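Local structure of transcriptional regulator, MerR-family (Cupriavidus metallidurans CH34, 5GPE) at residues Leu48-Ile51 / Arg52-Ala56; Cys13-Gln16 / Thr17-Tyr21. The protein binds lead(II) and probably acts as a DNA-binding, metal-responsive regulator of transcription. All blocks are in the same frame, centred on the assembly; numbering follows the deposited sequence.

In the fold
Both contacts are local, and neither encloses a loop. Contact 2 comes first in the chain and spans the start of helix 15-23, with Cys-13 and Leu-14 still in the loop before it. Contact 1 follows and lies within helix 42-56, so the two are in series, with centres about 13 Å apart. Helix 15-23 and helix 42-56 succeed each other in the chain and pack together. Val-18 and Tyr-21 of contact 2 meet Leu-48 of contact 1, and Tyr-21 also packs on Ile-51. A probable hydrogen bond joins Tyr-21 OH to Arg-55 NH1. Both contacts fall within the MerR-type helix-turn-helix region, and helix 4-11 packs against both helices.

Contact 1 (Leu48-Ile51 / Arg52-Ala56); sequences LLFI and RRCRA
Leu-48 to Ile-51 and Arg-52 to Ala-56 are consecutive turns of helix 42-56. Four i to i+4 backbone hydrogen bonds join them: Arg-52 to Leu-48, Arg-53 to Leu-49, Cys-54 to Phe-50 and Arg-55 to Ile-51. The first, from Arg-52 N to Leu-48 O, is 2.9 Å long.

Leu-49 is shared by two arginines. Its CD2 lies over one face of the Arg-52 guanidinium, offset toward the rim, with Arg-52 NH2 3.6 Å from Leu-49 CD2. The Arg-52 chain bends at chi2 and chi3, which folds its head back alongside the leucine. There Arg-52 NH2 is hydrogen-bonded to Ala-11 O. Arg-53 crosses Leu-49 obliquely, and its NH1 comes 3.7 Å from Leu-49 CB. The Leu-49 carbonyl oxygen lies over one face of this guanidinium. CG of Arg-53 is anti to its own carbonyl carbon (chi1 -65°), and the extended chain runs back along the preceding turn. Arg-53 NH1 donates to Leu-128 O of the second subunit.

On another side of the helix, Cys-54 SG makes a sulfur-aromatic contact with Phe-50. The sulfur is 4.0 Å from the ring centroid and approaches obliquely. Its nearest ring atom is Phe-50 CE1, at 3.5 Å from Cys-54 SG. Leu-128 of the second subunit packs on both residues, and helix 61-71 also touches both.

Ile-51 and Arg-55 lie side by side, with Ile-51 CG2 4.1 Å from Arg-55 CD. The polar end of Arg-55 reaches Tyr-21 of helix 15-23.

The contact is a regular run of i to i+4 alpha-helical hydrogen bonds. It lies in the MerR-type DNA-binding region, where the Phe-50 and Cys-54 side faces helix 61-71 and the dimer partner.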
loop_
_atom_site.group_PDB
_atom_site.type_symbol
_atom_site.label_atom_id
_atom_site.label_comp_id
_atom_site.label_asym_id
_atom_site.label_seq_id
_atom_site.Cartn_x
_atom_site.Cartn_y
_atom_site.Cartn_z
ATOM N N LEU B 48 -5.808 -1.515 -23.253
ATOM C CA LEU B 48 -5.649 -2.436 -22.128
ATOM C C LEU B 48 -4.207 -2.860 -21.911
ATOM O O LEU B 48 -3.743 -2.936 -20.772
ATOM C CB LEU B 48 -6.529 -3.675 -22.296
ATOM C CG LEU B 48 -8.027 -3.470 -22.070
ATOM C CD1 LEU B 48 -8.794 -4.718 -22.467
ATOM C CD2 LEU B 48 -8.262 -3.095 -20.612
ATOM N N LEU B 49 -3.491 -3.094 -23.007
ATOM C CA LEU B 49 -2.080 -3.420 -22.921
ATOM C C LEU B 49 -1.264 -2.247 -22.359
ATOM O O LEU B 49 -0.367 -2.461 -21.548
ATOM C CB LEU B 49 -1.535 -3.881 -24.274
ATOM C CG LEU B 49 -2.172 -5.156 -24.838
ATOM C CD1 LEU B 49 -1.566 -5.494 -26.198
ATOM C CD2 LEU B 49 -2.043 -6.352 -23.901
ATOM N N PHE B 50 -1.591 -1.024 -22.772
ATOM C CA PHE B 50 -0.951 0.192 -22.255
ATOM C C PHE B 50 -1.179 0.305 -20.754
ATOM O O PHE B 50 -0.247 0.522 -20.002
ATOM C CB PHE B 50 -1.503 1.446 -22.973
ATOM C CG PHE B 50 -0.900 2.748 -22.507
ATOM C CD1 PHE B 50 -1.423 3.424 -21.404
ATOM C CD2 PHE B 50 0.181 3.310 -23.173
ATOM C CE1 PHE B 50 -0.865 4.624 -20.981
ATOM C CE2 PHE B 50 0.734 4.505 -22.758
ATOM C CZ PHE B 50 0.221 5.161 -21.653
ATOM N N ILE B 51 -2.418 0.122 -20.332
ATOM C CA ILE B 51 -2.788 0.136 -18.908
ATOM C C ILE B 51 -2.020 -0.937 -18.114
ATOM O O ILE B 51 -1.499 -0.654 -17.033
ATOM C CB ILE B 51 -4.313 -0.054 -18.705
ATOM C CG1 ILE B 51 -5.075 1.157 -19.264
ATOM C CG2 ILE B 51 -4.662 -0.218 -17.223
ATOM C CD1 ILE B 51 -6.548 0.915 -19.457
ATOM N N ARG B 52 -1.940 -2.140 -18.641
ATOM C CA ARG B 52 -1.240 -3.241 -18.029
ATOM C C ARG B 52 0.219 -2.892 -17.795
ATOM O O ARG B 52 0.712 -3.128 -16.761
ATOM C CB ARG B 52 -1.342 -4.537 -18.863
ATOM C CG ARG B 52 -0.533 -5.718 -18.344
ATOM C CD ARG B 52 0.170 -6.496 -19.456
ATOM N NE ARG B 52 -0.773 -7.397 -20.063
ATOM C CZ ARG B 52 -0.546 -8.185 -21.109
ATOM N NH1 ARG B 52 0.624 -8.179 -21.719
ATOM N NH2 ARG B 52 -1.503 -8.963 -21.529
ATOM N N ARG B 53 0.878 -2.323 -18.785
ATOM C CA ARG B 53 2.305 -1.968 -18.648
ATOM C C ARG B 53 2.520 -0.861 -17.608
ATOM O O ARG B 53 3.496 -0.893 -16.854
ATOM C CB ARG B 53 2.912 -1.575 -19.986
ATOM C CG ARG B 53 2.963 -2.726 -20.995
ATOM C CD ARG B 53 3.452 -2.257 -22.348
ATOM N NE ARG B 53 3.171 -3.260 -23.373
ATOM C CZ ARG B 53 2.335 -3.124 -24.405
ATOM N NH1 ARG B 53 1.651 -2.000 -24.628
ATOM N NH2 ARG B 53 2.184 -4.147 -25.237
ATOM N N CYS B 54 1.608 0.110 -17.577
ATOM C CA CYS B 54 1.661 1.171 -16.581
ATOM C C CYS B 54 1.502 0.629 -15.165
ATOM O O CYS B 54 2.244 1.023 -14.252
ATOM C CB CYS B 54 0.589 2.216 -16.833
ATOM S SG CYS B 54 0.850 3.229 -18.290
ATOM N N ARG B 55 0.534 -0.259 -14.967
ATOM C CA ARG B 55 0.273 -0.793 -13.629
ATOM C C ARG B 55 1.419 -1.652 -13.136
ATOM O O ARG B 55 1.731 -1.631 -11.964
ATOM C CB ARG B 55 -1.036 -1.560 -13.581
ATOM C CG ARG B 55 -2.226 -0.656 -13.840
ATOM C CD ARG B 55 -3.517 -1.333 -13.460
ATOM N NE ARG B 55 -3.771 -1.235 -12.024
ATOM C CZ ARG B 55 -4.723 -1.908 -11.387
ATOM N NH1 ARG B 55 -5.506 -2.764 -12.043
ATOM N NH2 ARG B 55 -4.889 -1.733 -10.078
ATOM N N ALA B 56 2.075 -2.352 -14.054
ATOM C CA ALA B 56 3.285 -3.119 -13.736
ATOM C C ALA B 56 4.494 -2.252 -13.369
ATOM O O ALA B 56 5.437 -2.744 -12.785
ATOM C CB ALA B 56 3.652 -4.028 -14.890
#

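Contact 2 (Cys13-Gln16 / Thr17-Tyr21); sequences CLVQ and TVRFY
Cys-13 and Val-18 meet through SG and CG2, 3.7 Å apart. Val-15 and Arg-19 lie side by side one turn apart. CG1 of Val-15 sits over one face of the Arg-19 guanidinium, 3.5 Å from Arg-19 NH1. The Val-15 branch that does this is anti to the backbone N (chi1 168°). The Arg-19 chain, extended from CG to NE, runs alongside Val-15 and so brings its guanidinium to CG1.

Backbone bonds set the helical spacing of Val-15 and Arg-19 and tie Val-18 to the N-cap residue, Leu-14. The Leu-14 carbonyl oxygen takes the hydrogen bond from Val-18 N at 3.1 Å. Thr-17 N makes a weak bond to the same oxygen. Arg-19 N bonds to Val-15 O at 2.9 Å, and Phe-20 N to Gln-16 O.

A water spans the first turn. It accepts from Leu-14 N at 3.1 Å and is hydrogen-bonded to Thr-17 OG1 at 2.8 Å.

Farther out, helix 4-11 touches Val-15, Val-18 and Arg-19. Helix 42-56 lies against the Val-18 and Tyr-21 side.

This is the N-terminal first turn of a helix, with a water bridging the N-cap backbone to a threonine side chain. It starts helix 15-23, the second helix of the MerR-type helix-turn-helix, which in MerR relatives is the DNA-recognition helix and probably is here.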
loop_
_atom_site.group_PDB
_atom_site.type_symbol
_atom_site.label_atom_id
_atom_site.label_comp_id
_atom_site.label_asym_id
_atom_site.label_seq_id
_atom_site.Cartn_x
_atom_site.Cartn_y
_atom_site.Cartn_z
ATOM N N CYS B 13 -6.620 -10.543 -19.366
ATOM C CA CYS B 13 -7.216 -10.030 -18.144
ATOM C C CYS B 13 -8.686 -10.415 -18.036
ATOM O O CYS B 13 -9.323 -10.796 -19.025
ATOM C CB CYS B 13 -7.036 -8.513 -18.049
ATOM S SG CYS B 13 -8.126 -7.531 -19.092
ATOM N N LEU B 14 -9.210 -10.329 -16.821
ATOM C CA LEU B 14 -10.590 -10.696 -16.549
ATOM C C LEU B 14 -11.566 -9.688 -17.132
ATOM O O LEU B 14 -11.261 -8.496 -17.248
ATOM C CB LEU B 14 -10.842 -10.819 -15.039
ATOM C CG LEU B 14 -10.146 -11.960 -14.299
ATOM C CD1 LEU B 14 -10.409 -11.835 -12.814
ATOM C CD2 LEU B 14 -10.614 -13.325 -14.784
ATOM N N VAL B 15 -12.755 -10.174 -17.479
ATOM C CA VAL B 15 -13.879 -9.313 -17.866
ATOM C C VAL B 15 -14.140 -8.255 -16.787
ATOM O O VAL B 15 -14.315 -7.075 -17.090
ATOM C CB VAL B 15 -15.167 -10.150 -18.144
ATOM C CG1 VAL B 15 -16.414 -9.269 -18.272
ATOM C CG2 VAL B 15 -14.994 -10.987 -19.409
ATOM N N GLN B 16 -14.186 -8.683 -15.531
ATOM C CA GLN B 16 -14.421 -7.742 -14.417
ATOM C C GLN B 16 -13.343 -6.633 -14.334
ATOM O O GLN B 16 -13.631 -5.511 -13.926
ATOM C CB GLN B 16 -14.541 -8.490 -13.086
ATOM C CG GLN B 16 -13.275 -9.199 -12.625
ATOM C CD GLN B 16 -13.458 -9.901 -11.296
ATOM O OE1 GLN B 16 -12.995 -9.420 -10.257
ATOM N NE2 GLN B 16 -14.152 -11.021 -11.308
ATOM N N THR B 17 -12.114 -6.961 -14.730
ATOM C CA THR B 17 -11.038 -5.980 -14.792
ATOM C C THR B 17 -11.272 -4.956 -15.910
ATOM O O THR B 17 -11.095 -3.767 -15.701
ATOM C CB THR B 17 -9.664 -6.649 -14.942
ATOM O OG1 THR B 17 -9.464 -7.549 -13.851
ATOM C CG2 THR B 17 -8.535 -5.613 -14.935
ATOM N N VAL B 18 -11.694 -5.423 -17.085
ATOM C CA VAL B 18 -12.083 -4.527 -18.164
ATOM C C VAL B 18 -13.202 -3.583 -17.698
ATOM O O VAL B 18 -13.140 -2.376 -17.939
ATOM C CB VAL B 18 -12.555 -5.294 -19.428
ATOM C CG1 VAL B 18 -12.992 -4.327 -20.517
ATOM C CG2 VAL B 18 -11.444 -6.187 -19.968
ATOM N N ARG B 19 -14.232 -4.137 -17.053
ATOM C CA ARG B 19 -15.361 -3.329 -16.563
ATOM C C ARG B 19 -14.944 -2.336 -15.480
ATOM O O ARG B 19 -15.476 -1.235 -15.399
ATOM C CB ARG B 19 -16.495 -4.219 -16.032
ATOM C CG ARG B 19 -17.205 -4.991 -17.118
ATOM C CD ARG B 19 -18.650 -5.291 -16.785
ATOM N NE ARG B 19 -19.271 -5.924 -17.945
ATOM C CZ ARG B 19 -19.630 -7.197 -18.072
ATOM N NH1 ARG B 19 -19.478 -8.071 -17.082
ATOM N NH2 ARG B 19 -20.161 -7.583 -19.234
ATOM N N PHE B 20 -13.992 -2.728 -14.651
ATOM C CA PHE B 20 -13.407 -1.796 -13.658
ATOM C C PHE B 20 -12.753 -0.583 -14.350
ATOM O O PHE B 20 -13.014 0.565 -13.995
ATOM C CB PHE B 20 -12.390 -2.534 -12.787
ATOM C CG PHE B 20 -11.647 -1.655 -11.832
ATOM C CD1 PHE B 20 -12.329 -0.896 -10.891
ATOM C CD2 PHE B 20 -10.260 -1.622 -11.841
ATOM C CE1 PHE B 20 -11.637 -0.089 -9.993
ATOM C CE2 PHE B 20 -9.563 -0.829 -10.950
ATOM C CZ PHE B 20 -10.255 -0.059 -10.023
ATOM N N TYR B 21 -11.923 -0.857 -15.359
ATOM C CA TYR B 21 -11.281 0.205 -16.138
ATOM C C TYR B 21 -12.292 1.091 -16.867
ATOM O O TYR B 21 -12.111 2.304 -16.936
ATOM C CB TYR B 21 -10.287 -0.381 -17.136
ATOM C CG TYR B 21 -9.110 -1.095 -16.523
ATOM C CD1 TYR B 21 -8.659 -0.803 -15.230
ATOM C CD2 TYR B 21 -8.441 -2.077 -17.228
ATOM C CE1 TYR B 21 -7.581 -1.471 -14.682
ATOM C CE2 TYR B 21 -7.349 -2.743 -16.686
ATOM C CZ TYR B 21 -6.936 -2.439 -15.407
ATOM O OH TYR B 21 -5.857 -3.074 -14.852
HETATM O O HOH W 1 -7.387 -9.240 -14.616
#